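Local coordinates for kinetochore protein Mis16 (Schizosaccharomyces japonicus, PDB 4XYH) that recognises histone H4 and, independently, the CENP-A chaperone Scm3, and probably helps set up centromeric chromatin, at residues A[38-43]-A[374-379]; A[53-58]-A[132-137]; A[86-91]-A[127-132]; A[319-324]-A[351-356]. All blocks are in the same frame, centred on the assembly; numbering follows the deposited sequence.

Contact 1: residues A[38-43]-A[374-379]; sequences PFLYDL and LMFMHG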
# COMPACT_ATOMS: atom_id res chain seq x y z
N PRO A 38 -7.26 -11.55 -23.10
CA PRO A 38 -8.50 -12.34 -22.96
C PRO A 38 -8.31 -13.74 -22.37
O PRO A 38 -9.27 -14.34 -21.89
CB PRO A 38 -9.02 -12.44 -24.40
CG PRO A 38 -8.32 -11.32 -25.15
CD PRO A 38 -6.98 -11.21 -24.51
N PHE A 39 -7.07 -14.24 -22.38
CA PHE A 39 -6.76 -15.53 -21.76
C PHE A 39 -6.39 -15.41 -20.29
O PHE A 39 -6.29 -16.42 -19.60
CB PHE A 39 -5.60 -16.23 -22.47
CG PHE A 39 -5.66 -16.14 -23.96
CD1 PHE A 39 -6.86 -16.32 -24.65
CD2 PHE A 39 -4.50 -15.88 -24.69
CE1 PHE A 39 -6.90 -16.22 -26.02
CE2 PHE A 39 -4.54 -15.79 -26.06
CZ PHE A 39 -5.73 -15.96 -26.73
N LEU A 40 -6.14 -14.20 -19.80
CA LEU A 40 -5.60 -14.06 -18.45
C LEU A 40 -6.53 -13.31 -17.49
O LEU A 40 -6.47 -13.52 -16.28
CB LEU A 40 -4.24 -13.36 -18.49
CG LEU A 40 -3.10 -14.11 -19.18
CD1 LEU A 40 -1.87 -13.24 -19.21
CD2 LEU A 40 -2.79 -15.40 -18.47
N TYR A 41 -7.41 -12.48 -18.04
CA TYR A 41 -8.19 -11.55 -17.23
C TYR A 41 -9.68 -11.65 -17.48
O TYR A 41 -10.11 -11.92 -18.60
CB TYR A 41 -7.74 -10.10 -17.49
CG TYR A 41 -6.29 -9.82 -17.16
CD1 TYR A 41 -5.29 -10.06 -18.10
CD2 TYR A 41 -5.91 -9.33 -15.92
CE1 TYR A 41 -3.96 -9.82 -17.81
CE2 TYR A 41 -4.57 -9.08 -15.62
CZ TYR A 41 -3.60 -9.33 -16.57
OH TYR A 41 -2.27 -9.09 -16.30
N ASP A 42 -10.47 -11.42 -16.44
CA ASP A 42 -11.90 -11.16 -16.60
C ASP A 42 -12.19 -9.67 -16.74
O ASP A 42 -13.25 -9.29 -17.23
CB ASP A 42 -12.68 -11.72 -15.41
CG ASP A 42 -12.84 -13.22 -15.49
OD1 ASP A 42 -12.77 -13.75 -16.62
OD2 ASP A 42 -13.03 -13.86 -14.43
N LEU A 43 -11.25 -8.83 -16.32
CA LEU A 43 -11.44 -7.38 -16.33
C LEU A 43 -10.10 -6.65 -16.39
O LEU A 43 -9.22 -6.90 -15.57
CB LEU A 43 -12.22 -6.93 -15.09
CG LEU A 43 -12.28 -5.41 -14.88
CD1 LEU A 43 -13.22 -4.77 -15.89
CD2 LEU A 43 -12.70 -5.07 -13.47
N LEU A 374 3.21 -19.56 -6.82
CA LEU A 374 3.03 -18.39 -7.69
C LEU A 374 1.85 -18.58 -8.64
O LEU A 374 1.96 -19.22 -9.68
CB LEU A 374 4.30 -18.09 -8.50
CG LEU A 374 4.25 -16.91 -9.50
CD1 LEU A 374 3.85 -15.65 -8.80
CD2 LEU A 374 5.59 -16.71 -10.16
N MET A 375 0.73 -17.99 -8.27
CA MET A 375 -0.55 -18.27 -8.91
C MET A 375 -0.82 -17.44 -10.17
O MET A 375 -1.48 -17.91 -11.09
CB MET A 375 -1.66 -18.02 -7.89
CG MET A 375 -3.01 -18.50 -8.31
SD MET A 375 -4.31 -17.58 -7.46
CE MET A 375 -4.99 -16.74 -8.88
N PHE A 376 -0.32 -16.20 -10.19
CA PHE A 376 -0.61 -15.26 -11.29
C PHE A 376 0.40 -14.13 -11.34
O PHE A 376 0.83 -13.60 -10.31
CB PHE A 376 -2.02 -14.69 -11.14
CG PHE A 376 -2.49 -13.89 -12.33
CD1 PHE A 376 -3.10 -14.52 -13.40
CD2 PHE A 376 -2.36 -12.51 -12.35
CE1 PHE A 376 -3.57 -13.80 -14.49
CE2 PHE A 376 -2.82 -11.78 -13.44
CZ PHE A 376 -3.42 -12.42 -14.51
N MET A 377 0.77 -13.75 -12.55
CA MET A 377 1.62 -12.59 -12.74
C MET A 377 0.92 -11.58 -13.61
O MET A 377 0.47 -11.89 -14.72
CB MET A 377 2.95 -12.96 -13.36
CG MET A 377 3.70 -11.74 -13.92
SD MET A 377 5.36 -12.18 -14.43
CE MET A 377 5.94 -13.03 -12.97
N HIS A 378 0.83 -10.35 -13.11
CA HIS A 378 0.29 -9.26 -13.88
C HIS A 378 1.42 -8.49 -14.58
O HIS A 378 2.26 -7.88 -13.92
CB HIS A 378 -0.52 -8.36 -12.96
CG HIS A 378 -0.94 -7.07 -13.59
ND1 HIS A 378 -1.88 -7.00 -14.59
CD2 HIS A 378 -0.55 -5.79 -13.34
CE1 HIS A 378 -2.06 -5.74 -14.93
NE2 HIS A 378 -1.27 -4.98 -14.18
N GLY A 379 1.44 -8.55 -15.91
CA GLY A 379 2.47 -7.90 -16.70
C GLY A 379 2.03 -6.62 -17.41
O GLY A 379 2.69 -6.16 -18.34

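Contact 2: residues A[53-58]-A[132-137]; sequences SLTVEW and GDVNKA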
# COMPACT_ATOMS: atom_id res chain seq x y z
N SER A 53 0.33 9.13 -9.45
CA SER A 53 -0.07 8.97 -8.07
C SER A 53 0.88 8.00 -7.38
O SER A 53 1.27 6.98 -7.95
CB SER A 53 -1.51 8.46 -7.97
OG SER A 53 -1.90 8.33 -6.61
N LEU A 54 1.27 8.33 -6.15
CA LEU A 54 2.11 7.44 -5.35
C LEU A 54 1.28 6.48 -4.50
O LEU A 54 1.81 5.56 -3.87
CB LEU A 54 3.03 8.25 -4.45
CG LEU A 54 4.09 9.05 -5.19
CD1 LEU A 54 4.76 10.08 -4.30
CD2 LEU A 54 5.12 8.06 -5.73
N THR A 55 -0.03 6.71 -4.46
CA THR A 55 -0.89 6.00 -3.52
C THR A 55 -2.25 5.63 -4.13
O THR A 55 -2.77 6.35 -5.00
CB THR A 55 -1.11 6.85 -2.23
OG1 THR A 55 -1.89 6.11 -1.27
CG2 THR A 55 -1.82 8.21 -2.58
N VAL A 56 -2.80 4.51 -3.69
CA VAL A 56 -4.14 4.11 -4.12
C VAL A 56 -4.76 3.25 -3.04
O VAL A 56 -4.09 2.45 -2.40
CB VAL A 56 -4.12 3.33 -5.48
CG1 VAL A 56 -3.39 2.00 -5.35
CG2 VAL A 56 -5.54 3.08 -5.98
N GLU A 57 -6.06 3.43 -2.82
CA GLU A 57 -6.81 2.66 -1.84
C GLU A 57 -8.26 2.63 -2.29
O GLU A 57 -8.81 3.67 -2.69
CB GLU A 57 -6.69 3.26 -0.44
CG GLU A 57 -7.03 2.27 0.67
CD GLU A 57 -7.02 2.89 2.07
OE1 GLU A 57 -7.07 4.13 2.16
OE2 GLU A 57 -6.97 2.14 3.08
N TRP A 58 -8.87 1.45 -2.26
CA TRP A 58 -10.31 1.30 -2.52
C TRP A 58 -11.12 1.73 -1.32
O TRP A 58 -10.82 1.33 -0.19
CB TRP A 58 -10.68 -0.16 -2.84
CG TRP A 58 -10.16 -0.69 -4.10
CD1 TRP A 58 -9.01 -1.39 -4.27
CD2 TRP A 58 -10.77 -0.59 -5.38
NE1 TRP A 58 -8.85 -1.74 -5.59
CE2 TRP A 58 -9.92 -1.26 -6.30
CE3 TRP A 58 -11.94 -0.01 -5.85
CZ2 TRP A 58 -10.21 -1.35 -7.65
CZ3 TRP A 58 -12.23 -0.10 -7.20
CH2 TRP A 58 -11.37 -0.77 -8.08
N GLY A 132 2.50 19.51 -0.91
CA GLY A 132 3.52 18.57 -1.30
C GLY A 132 2.89 17.36 -1.94
O GLY A 132 1.65 17.23 -1.96
N ASP A 133 3.75 16.48 -2.46
CA ASP A 133 3.32 15.22 -3.05
C ASP A 133 2.48 14.43 -2.05
O ASP A 133 2.76 14.44 -0.85
CB ASP A 133 4.52 14.37 -3.47
CG ASP A 133 5.41 15.05 -4.52
OD1 ASP A 133 4.89 15.87 -5.31
OD2 ASP A 133 6.63 14.76 -4.55
N VAL A 134 1.44 13.76 -2.53
CA VAL A 134 0.74 12.87 -1.63
C VAL A 134 1.52 11.55 -1.58
O VAL A 134 1.34 10.68 -2.43
CB VAL A 134 -0.71 12.64 -2.08
CG1 VAL A 134 -1.43 11.78 -1.07
CG2 VAL A 134 -1.44 13.97 -2.24
N ASN A 135 2.43 11.42 -0.61
CA ASN A 135 3.24 10.20 -0.52
C ASN A 135 2.38 8.98 -0.21
O ASN A 135 2.57 7.92 -0.80
CB ASN A 135 4.32 10.36 0.54
CG ASN A 135 5.55 11.08 0.01
OD1 ASN A 135 5.59 11.54 -1.14
ND2 ASN A 135 6.58 11.17 0.85
N LYS A 136 1.42 9.13 0.70
CA LYS A 136 0.50 8.05 1.02
C LYS A 136 -0.79 8.64 1.55
O LYS A 136 -0.78 9.69 2.19
CB LYS A 136 1.11 7.08 2.06
CG LYS A 136 0.23 5.83 2.28
CD LYS A 136 0.97 4.68 2.95
CE LYS A 136 1.88 3.96 1.96
NZ LYS A 136 2.75 2.98 2.67
N ALA A 137 -1.91 7.98 1.25
CA ALA A 137 -3.22 8.42 1.71
C ALA A 137 -4.06 7.23 2.15
O ALA A 137 -4.30 6.30 1.38
CB ALA A 137 -3.94 9.20 0.62
O HOH W 1 0.44 10.58 -4.99
O HOH W 2 -4.51 6.26 -1.48

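Contact 3: residues A[86-91]-A[127-132]; sequences QNYLQV and KIHHEG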
# COMPACT_ATOMS: atom_id res chain seq x y z
N GLN A 86 0.20 22.73 -7.92
CA GLN A 86 -0.70 22.39 -6.85
C GLN A 86 -0.93 20.87 -6.80
O GLN A 86 -1.30 20.28 -7.81
CB GLN A 86 -2.04 23.10 -7.03
CG GLN A 86 -3.01 22.85 -5.90
CD GLN A 86 -2.47 23.38 -4.59
OE1 GLN A 86 -2.24 24.58 -4.45
NE2 GLN A 86 -2.24 22.49 -3.62
N ASN A 87 -0.69 20.26 -5.65
CA ASN A 87 -0.97 18.84 -5.48
C ASN A 87 -2.41 18.63 -5.01
O ASN A 87 -2.97 19.47 -4.29
CB ASN A 87 0.00 18.19 -4.49
CG ASN A 87 1.35 17.88 -5.12
OD1 ASN A 87 1.50 16.91 -5.88
ND2 ASN A 87 2.35 18.70 -4.81
N TYR A 88 -3.01 17.51 -5.38
CA TYR A 88 -4.33 17.21 -4.84
C TYR A 88 -4.44 15.83 -4.24
O TYR A 88 -3.90 14.85 -4.78
CB TYR A 88 -5.42 17.34 -5.90
CG TYR A 88 -5.49 18.66 -6.63
CD1 TYR A 88 -6.23 19.72 -6.13
CD2 TYR A 88 -4.84 18.83 -7.85
CE1 TYR A 88 -6.32 20.92 -6.82
CE2 TYR A 88 -4.92 20.02 -8.54
CZ TYR A 88 -5.66 21.06 -8.02
OH TYR A 88 -5.74 22.25 -8.71
N LEU A 89 -5.17 15.76 -3.14
CA LEU A 89 -5.76 14.51 -2.69
C LEU A 89 -7.00 14.29 -3.56
O LEU A 89 -7.76 15.23 -3.79
CB LEU A 89 -6.12 14.57 -1.20
CG LEU A 89 -6.79 13.34 -0.60
CD1 LEU A 89 -5.83 12.13 -0.62
CD2 LEU A 89 -7.28 13.64 0.84
N GLN A 90 -7.19 13.08 -4.06
CA GLN A 90 -8.22 12.84 -5.07
C GLN A 90 -9.10 11.66 -4.75
O GLN A 90 -8.64 10.63 -4.23
CB GLN A 90 -7.58 12.62 -6.46
CG GLN A 90 -6.72 13.77 -6.95
CD GLN A 90 -6.16 13.54 -8.35
OE1 GLN A 90 -6.36 14.36 -9.24
NE2 GLN A 90 -5.41 12.45 -8.54
N VAL A 91 -10.38 11.80 -5.08
CA VAL A 91 -11.33 10.69 -5.03
C VAL A 91 -11.76 10.40 -6.46
O VAL A 91 -12.17 11.30 -7.19
CB VAL A 91 -12.58 10.99 -4.18
CG1 VAL A 91 -13.53 9.78 -4.17
CG2 VAL A 91 -12.18 11.39 -2.77
N LYS A 127 -11.17 16.83 -6.01
CA LYS A 127 -9.76 17.13 -5.83
C LYS A 127 -9.65 18.10 -4.69
O LYS A 127 -10.35 19.12 -4.67
CB LYS A 127 -9.14 17.72 -7.11
CG LYS A 127 -9.41 16.86 -8.33
CD LYS A 127 -8.41 17.10 -9.45
CE LYS A 127 -8.66 18.40 -10.14
NZ LYS A 127 -7.51 18.74 -11.04
N ILE A 128 -8.78 17.79 -3.74
CA ILE A 128 -8.62 18.65 -2.59
C ILE A 128 -7.18 19.13 -2.52
O ILE A 128 -6.26 18.32 -2.62
CB ILE A 128 -8.99 17.93 -1.28
CG1 ILE A 128 -10.37 17.28 -1.42
CG2 ILE A 128 -8.92 18.90 -0.11
CD1 ILE A 128 -10.56 16.03 -0.58
N HIS A 129 -6.98 20.43 -2.33
CA HIS A 129 -5.62 20.98 -2.20
C HIS A 129 -4.83 20.25 -1.13
O HIS A 129 -5.32 20.04 -0.01
CB HIS A 129 -5.65 22.48 -1.90
CG HIS A 129 -6.01 23.32 -3.09
ND1 HIS A 129 -5.62 24.63 -3.24
CD2 HIS A 129 -6.73 23.01 -4.21
CE1 HIS A 129 -6.07 25.10 -4.39
NE2 HIS A 129 -6.75 24.14 -4.99
N HIS A 130 -3.61 19.86 -1.50
CA HIS A 130 -2.69 19.11 -0.66
C HIS A 130 -1.29 19.74 -0.72
O HIS A 130 -0.82 20.13 -1.80
CB HIS A 130 -2.65 17.65 -1.12
CG HIS A 130 -1.85 16.76 -0.21
ND1 HIS A 130 -0.48 16.60 -0.35
CD2 HIS A 130 -2.22 15.98 0.83
CE1 HIS A 130 -0.06 15.76 0.58
NE2 HIS A 130 -1.08 15.37 1.31
N GLU A 131 -0.63 19.84 0.43
CA GLU A 131 0.74 20.39 0.51
C GLU A 131 1.82 19.35 0.21
O GLU A 131 2.04 18.42 0.99
CB GLU A 131 1.01 20.99 1.90
CG GLU A 131 0.06 22.10 2.28
CD GLU A 131 0.55 22.94 3.46
OE1 GLU A 131 1.38 22.45 4.27
OE2 GLU A 131 0.10 24.10 3.57
N GLY A 132 2.50 19.51 -0.91
CA GLY A 132 3.52 18.57 -1.30
C GLY A 132 2.89 17.36 -1.94
O GLY A 132 1.65 17.23 -1.96
O HOH W 3 1.08 21.12 -3.43
O HOH W 4 -6.98 24.30 -7.66
O HOH W 5 -7.33 21.31 -11.59

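Contact 4: residues A[319-324]-A[351-356]; sequences HTLEGH and CVWDLS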
# COMPACT_ATOMS: atom_id res chain seq x y z
N HIS A 319 8.98 -19.13 5.43
CA HIS A 319 9.09 -19.50 4.03
C HIS A 319 9.60 -18.30 3.26
O HIS A 319 9.55 -17.18 3.76
CB HIS A 319 7.74 -19.97 3.48
CG HIS A 319 7.82 -20.58 2.11
ND1 HIS A 319 8.39 -21.82 1.88
CD2 HIS A 319 7.44 -20.10 0.90
CE1 HIS A 319 8.34 -22.08 0.59
NE2 HIS A 319 7.77 -21.06 -0.03
N THR A 320 10.10 -18.53 2.05
CA THR A 320 10.56 -17.45 1.20
C THR A 320 9.91 -17.54 -0.17
O THR A 320 10.03 -18.55 -0.85
CB THR A 320 12.08 -17.48 1.06
OG1 THR A 320 12.67 -17.46 2.35
CG2 THR A 320 12.57 -16.27 0.27
N LEU A 321 9.20 -16.48 -0.56
CA LEU A 321 8.60 -16.43 -1.89
C LEU A 321 9.59 -15.84 -2.88
O LEU A 321 9.99 -14.69 -2.74
CB LEU A 321 7.31 -15.59 -1.89
CG LEU A 321 6.26 -15.97 -0.85
CD1 LEU A 321 5.07 -15.02 -0.92
CD2 LEU A 321 5.81 -17.41 -1.07
N GLU A 322 9.98 -16.63 -3.87
CA GLU A 322 10.88 -16.13 -4.91
C GLU A 322 10.19 -16.06 -6.27
O GLU A 322 9.27 -16.83 -6.55
CB GLU A 322 12.12 -17.01 -4.99
CG GLU A 322 12.54 -17.49 -3.63
CD GLU A 322 14.00 -17.84 -3.56
OE1 GLU A 322 14.84 -16.92 -3.68
OE2 GLU A 322 14.29 -19.04 -3.37
N GLY A 323 10.62 -15.13 -7.10
CA GLY A 323 10.06 -15.01 -8.43
C GLY A 323 10.16 -13.60 -8.98
O GLY A 323 10.11 -13.40 -10.19
N HIS A 324 10.30 -12.62 -8.10
CA HIS A 324 10.55 -11.26 -8.56
C HIS A 324 12.02 -11.10 -8.97
O HIS A 324 12.90 -11.79 -8.47
CB HIS A 324 10.19 -10.24 -7.48
CG HIS A 324 8.73 -9.91 -7.42
ND1 HIS A 324 8.03 -9.39 -8.49
CD2 HIS A 324 7.84 -10.00 -6.40
CE1 HIS A 324 6.78 -9.18 -8.14
NE2 HIS A 324 6.64 -9.54 -6.87
N CYS A 351 2.82 -9.88 -8.67
CA CYS A 351 2.61 -11.31 -8.49
C CYS A 351 1.53 -11.60 -7.45
O CYS A 351 1.49 -10.98 -6.39
CB CYS A 351 3.92 -12.00 -8.10
SG CYS A 351 5.18 -12.00 -9.42
N VAL A 352 0.65 -12.55 -7.77
CA VAL A 352 -0.33 -13.04 -6.81
C VAL A 352 0.12 -14.42 -6.34
O VAL A 352 0.43 -15.28 -7.17
CB VAL A 352 -1.74 -13.12 -7.42
CG1 VAL A 352 -2.76 -13.52 -6.35
CG2 VAL A 352 -2.12 -11.80 -8.09
N TRP A 353 0.18 -14.62 -5.02
CA TRP A 353 0.68 -15.86 -4.45
C TRP A 353 -0.40 -16.62 -3.71
O TRP A 353 -1.29 -16.02 -3.10
CB TRP A 353 1.83 -15.59 -3.48
CG TRP A 353 2.92 -14.72 -4.02
CD1 TRP A 353 2.97 -13.36 -3.99
CD2 TRP A 353 4.14 -15.15 -4.63
NE1 TRP A 353 4.13 -12.91 -4.55
CE2 TRP A 353 4.88 -13.99 -4.95
CE3 TRP A 353 4.69 -16.40 -4.94
CZ2 TRP A 353 6.13 -14.04 -5.58
CZ3 TRP A 353 5.94 -16.45 -5.56
CH2 TRP A 353 6.64 -15.27 -5.87
N ASP A 354 -0.32 -17.95 -3.76
CA ASP A 354 -1.24 -18.84 -3.06
C ASP A 354 -0.45 -19.73 -2.11
O ASP A 354 0.11 -20.75 -2.51
CB ASP A 354 -2.04 -19.67 -4.08
CG ASP A 354 -3.07 -20.59 -3.43
OD1 ASP A 354 -2.99 -20.89 -2.22
OD2 ASP A 354 -3.97 -21.05 -4.16
N LEU A 355 -0.43 -19.37 -0.83
CA LEU A 355 0.38 -20.11 0.13
C LEU A 355 -0.04 -21.57 0.32
O LEU A 355 0.72 -22.37 0.87
CB LEU A 355 0.36 -19.40 1.48
CG LEU A 355 0.82 -17.94 1.46
CD1 LEU A 355 1.03 -17.44 2.88
CD2 LEU A 355 2.07 -17.76 0.62
N SER A 356 -1.24 -21.92 -0.13
CA SER A 356 -1.76 -23.26 0.11
C SER A 356 -1.14 -24.24 -0.88
O SER A 356 -1.26 -25.45 -0.71
CB SER A 356 -3.29 -23.30 0.01
OG SER A 356 -3.73 -23.28 -1.33

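Contact 1: residues A[38-43]-A[374-379]
Tyr41, at the head of the strand that follows the N-terminal helix, meets Phe376 and His378 on the outermost strand of the neighbouring blade of the WD40 beta-propeller, and the three rings form an aromatic cluster. Because strand 41-48 pairs with 406-412 to complete the last blade, the Velcro closure familiar in propellers, the contact ties the closing blade to the one before it. Among the rings, Tyr41 and Phe376 make a T-shaped pair: Phe376 presents its edge, CZ foremost, to one face of the tyrosine near the rim, with the planes at 89°. Phe376 CZ lies 3.7 Å from Tyr41 CE2. The benzyl group reaches that face because its CG stands anti to the backbone N (chi1 -171°), directing the ring off strand 374-378 and toward Tyr41. Tyr41 and His378 instead meet rim to rim, neither lying over the other. Apolar packing adds Leu40, whose CB is 4.1 Å from Phe376 CE1; Pro412, Trp410 and Ile416 also pack on this phenylalanine. The polar part centres on the tyrosine hydroxyl, which bonds Trp33 NE1 of helix 19-40 and so couples that helix to the cluster. His378 is held at both nitrogens, since its NE2 bonds Gln408 OE1, and Trp410 stacks on it; together these should fix the rotation of the imidazole. Its other nitrogen, ND1, makes a 2.7 Å hydrogen bond to Tyr41 OH, each partner sitting near the plane of the other's ring.

Contact 2: residues A[53-58]-A[132-137]
Thr55 OG1 is gripped from several sides: Ala137 N donates to it at 3.1 Å, water 2 lies 2.6 Å from the same OG1, and Arg138 NH1 adds a weak bond. The hydroxyl faces the partner segment because OG1 stands anti to the backbone N (chi1 -177°), and water 2 carries the link on to Ala137 O. The methyl of the same side chain meets Val134 at a slant, Thr55 CG2 lying 3.9 Å from Val134 CG1 and also touching the Ala137 CB. A valine in its place would probably leave Ala137 N and water 2 without their shared oxygen. One residue earlier, Leu54 runs alongside Asn135, its CD1 3.6 Å from Asn135 OD1, while Asn135 ND2 bonds Gly185 O. Water 1 accepts from Leu54 N and donates to Val134 O at 2.7 Å, so a single water joins the two backbones where they do not pair directly. Glu57 OE1 passes Ala137 O to bond Phe139 N. The segments run nearly parallel, 18° apart, and lead into strands 56-58 and 136-140, the inner edges of two adjacent propeller blades; strand 70-77 packs beside them through Leu76 on Ala137.

Contact 3: residues A[86-91]-A[127-132]
Leu89 and Ile128 form an antiparallel hydrogen-bonded pair, N to O in both directions at 2.8 Å, joining strands 87-97 and 123-130 as neighbours in one propeller blade. Leucine and isoleucine share a sheet face, packing on Phe159 of strand 156-160. Further along the pairing, Tyr88 is flanked by Lys127 and His129. Lys127 CD lies over one ring face, and the bend at the third torsion (chi3 -74°) carries NZ to 4.3 Å from the Tyr88 ring centroid, an off-centre cation-pi contact. Beside Lys127, Gln90 runs the same way, its OE1 against the lysine CD. His129 lies alongside the tyrosine at an oblique tilt, CD2 3.4 Å from Tyr88 CE1, and water 4 joins the hydroxyl to His129 NE2. Gln86 lies over one face of this imidazole: CG makes a CH-pi contact, 3.9 Å from the His129 ring centroid, and the amide stacks with its plane 13° from the ring. That amide is held by NE2 donating in plane to Asn87 O at 3.2 Å, an oxygen that His130 N also reaches at 2.9 Å. His130 ND1 in turn bonds Gly132 O, while its NE2 bonds Thr149 OG1. The Leu89 and Ile128 side chains thus give the next blade an apolar footing, whereas the Tyr88 ring and water 5, which accepts from Lys127 NZ, would probably help stabilise the lysine charge.

Contact 4: residues A[319-324]-A[351-356]
Trp353 reaches across from strand 350-354 to Leu321, Glu322 and His324 at the blade-to-blade junction of this WD40 repeat, where the Gly-His pair (Gly323, His324) meets the tryptophan of the Trp-Asp pair. Packing comes first. Leu321 CD1 sits over the indole face, 3.9 Å from the centroid of the five-membered ring of Trp353 and 15° off its normal. Leu321 CD2 also touches Leu355 CD2 at 4.1 Å, so one leucine spans indole and aliphatic neighbour. At the indole edge, Glu322 O lies in the ring plane, 3.1 Å from Trp353 CH2. Gly323 follows with backbone angles at which a beta carbon would jam against the preceding carbonyl O, and it would also be pressed into CH2. With an alanine at Trp353, Leu321 would probably lose the ring face it lies on, a gap would open beside Glu322, and Thr343 would be left without its indole partner. Sulfur packing is the second kind: Cys351 SG lies 3.5 Å from His324 CE1, approaching the imidazole obliquely. The polar ends lead to strand 340-345 and the turn after it: Trp353 NE1 and His324 NE2 both bond Thr343 OG1, and His324 ND1 bonds Asp347 OD2. This is the Trp-Ser/Thr-His-Asp tetrad of WD40 repeats, which clamps the Gly-His turn to the two middle strands of its blade. Where strand 350-354 ends, an Asx turn closes it: Asp354 OD1 accepts from Ser356 N at 2.9 Å and from Ser356 OG at 2.7 Å, both reaching it from the same face of the carboxylate.

How the contacts relate
From the N terminus, the chain leaves helix 19-40 and opens contact 1, which closes only when it reaches 374-379; the other three all fall within that span. Contact 2 opens at 53-58, contact 3 opens and closes within it, and 132-137 then closes contact 2, the two sharing Gly132 and touching where Ala137 packs on Leu89. Contact 4 follows in series, closing at 351-356. It lies next to contact 1, strands 350-354 and 374-378 being hydrogen-bonded neighbours. Contacts 3 and 4 sit on opposite sides of the propeller, nearest atoms about 24 Å apart. Contact 3 builds one blade; contacts 1, 2 and 4 join adjacent blades.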